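Local structure of nucleoside-diphosphate-sugar pyrophosphorylase (Vibrio cholerae, 4EVW) at residues A[33-38]-A[69-73]. The protein probably transfers a nucleotidyl group to a sugar phosphate to form an activated nucleoside-diphosphate sugar. The protein carries 1 engineered substitution. Sequence-based numbering, arbitrary orientation.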
# COMPACT_ATOMS: atom_id res chain seq x y z
N PHE A 33 -8.46 11.08 0.94
CA PHE A 33 -8.08 10.22 2.06
C PHE A 33 -9.28 9.35 2.44
O PHE A 33 -9.15 8.14 2.60
CB PHE A 33 -7.68 11.06 3.28
CG PHE A 33 -7.48 10.25 4.54
CD1 PHE A 33 -6.30 9.55 4.76
CD2 PHE A 33 -8.48 10.19 5.50
CE1 PHE A 33 -6.12 8.81 5.92
CE2 PHE A 33 -8.31 9.45 6.67
CZ PHE A 33 -7.12 8.76 6.88
N GLU A 34 -10.44 9.99 2.56
CA GLU A 34 -11.66 9.27 2.92
C GLU A 34 -12.10 8.29 1.84
O GLU A 34 -12.53 7.17 2.15
CB GLU A 34 -12.78 10.28 3.20
CG GLU A 34 -12.57 11.09 4.47
CD GLU A 34 -13.44 12.33 4.51
OE1 GLU A 34 -13.04 13.36 3.93
OE2 GLU A 34 -14.53 12.27 5.12
N HIS A 35 -12.01 8.70 0.58
CA HIS A 35 -12.38 7.81 -0.52
C HIS A 35 -11.54 6.54 -0.47
O HIS A 35 -12.04 5.44 -0.69
CB HIS A 35 -12.12 8.48 -1.87
CG HIS A 35 -13.19 9.45 -2.28
ND1 HIS A 35 -14.48 9.07 -2.55
CD2 HIS A 35 -13.14 10.79 -2.49
CE1 HIS A 35 -15.18 10.13 -2.92
NE2 HIS A 35 -14.39 11.18 -2.89
N SER A 36 -10.25 6.69 -0.18
CA SER A 36 -9.36 5.54 -0.13
C SER A 36 -9.58 4.67 1.10
O SER A 36 -9.71 3.45 0.98
CB SER A 36 -7.90 5.99 -0.19
OG SER A 36 -7.04 4.87 -0.01
N VAL A 37 -9.62 5.28 2.28
CA VAL A 37 -9.79 4.50 3.51
C VAL A 37 -11.17 3.85 3.58
O VAL A 37 -11.31 2.78 4.16
CB VAL A 37 -9.55 5.38 4.76
CG1 VAL A 37 -9.76 4.56 6.03
CG2 VAL A 37 -8.13 5.92 4.72
N ASN A 38 -12.17 4.48 2.98
CA ASN A 38 -13.51 3.90 2.99
C ASN A 38 -13.57 2.57 2.26
O ASN A 38 -14.55 1.83 2.39
CB ASN A 38 -14.54 4.87 2.41
CG ASN A 38 -15.21 5.70 3.48
OD1 ASN A 38 -15.36 5.24 4.61
ND2 ASN A 38 -15.62 6.91 3.14
N GLN A 69 -13.90 10.30 12.68
CA GLN A 69 -15.16 10.56 12.06
C GLN A 69 -15.69 9.40 11.24
O GLN A 69 -16.90 9.17 11.20
CB GLN A 69 -15.00 11.79 11.20
CG GLN A 69 -16.28 12.27 10.62
CD GLN A 69 -16.06 13.56 9.91
OE1 GLN A 69 -14.97 14.13 9.95
NE2 GLN A 69 -17.10 14.05 9.24
N LEU A 70 -14.79 8.67 10.57
CA LEU A 70 -15.19 7.53 9.75
C LEU A 70 -15.68 6.39 10.62
O LEU A 70 -16.35 5.47 10.15
CB LEU A 70 -14.00 7.05 8.91
CG LEU A 70 -13.65 7.95 7.73
CD1 LEU A 70 -12.31 7.54 7.13
CD2 LEU A 70 -14.75 7.84 6.69
N GLY A 71 -15.35 6.45 11.91
CA GLY A 71 -15.76 5.42 12.82
C GLY A 71 -14.75 4.29 12.93
O GLY A 71 -15.11 3.17 13.28
N ILE A 72 -13.49 4.57 12.63
CA ILE A 72 -12.47 3.52 12.75
C ILE A 72 -12.22 3.42 14.25
O ILE A 72 -11.73 4.36 14.88
CB ILE A 72 -11.19 3.90 11.99
CG1 ILE A 72 -11.50 4.01 10.49
CG2 ILE A 72 -10.12 2.84 12.21
CD1 ILE A 72 -10.32 4.44 9.63
N LYS A 73 -12.56 2.27 14.83
CA LYS A 73 -12.44 2.08 16.27
C LYS A 73 -11.05 1.90 16.85
O LYS A 73 -10.82 2.22 18.01
CB LYS A 73 -13.37 0.93 16.69
CG LYS A 73 -14.84 1.26 16.42
CD LYS A 73 -15.19 2.64 17.00
CE LYS A 73 -16.60 3.10 16.65
NZ LYS A 73 -16.88 4.46 17.20
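Leu-70, at the C-terminal end of helix 59-70, packs its side chain against helix 32-37. Both helices belong to the Rossmann-like alpha/beta domain expected of a sugar nucleotidyltransferase. The contact joins them beside the parallel strand 49-54. From CB, the Leu-70 side chain heads toward the other helix. With chi1 at -75°, CG points away from its own carbonyl carbon, and from there the two methyls spread over Val-37 and Asn-38. Branch CD1 goes to the apolar side. Leu-70 CD1 meets Val-37 CG1 at 4.1 Å, Glu-34 CG at 4.4 Å and, obliquely, the ring atom CE2 of Phe-33. Branch CD2 goes to Asn-38. Leu-70 CD2 sits 3.4 Å from Asn-38 OD1 and 3.8 Å from Asn-38 ND2, a van der Waals contact.

No hydrogen bond crosses between the segments. Glu-34 OE1 bonds to Thr-31 OG1 and also makes a long, weak ion pair with Lys-66 of helix 59-70. The nearest atom of Glu-34 to Leu-70 is its aliphatic CG. Gly-71, with positive phi, ends helix 59-70 in a Schellman motif, and Ile-72 follows it with its side chain directed back at helix 32-37. Phe-49 and Phe-51 of strand 49-54 touch both Val-37 and Ile-72, closing the apolar cluster on the sheet side. Val-37 divides its two methyls. Val-37 CG2 lies over one face of the Phe-33 ring, 3.6 Å above its plane and offset toward the rim. The side chains of Val-37 and Ile-72 cross at about a right angle, with Val-37 CG1 3.6 Å from Ile-72 CD1.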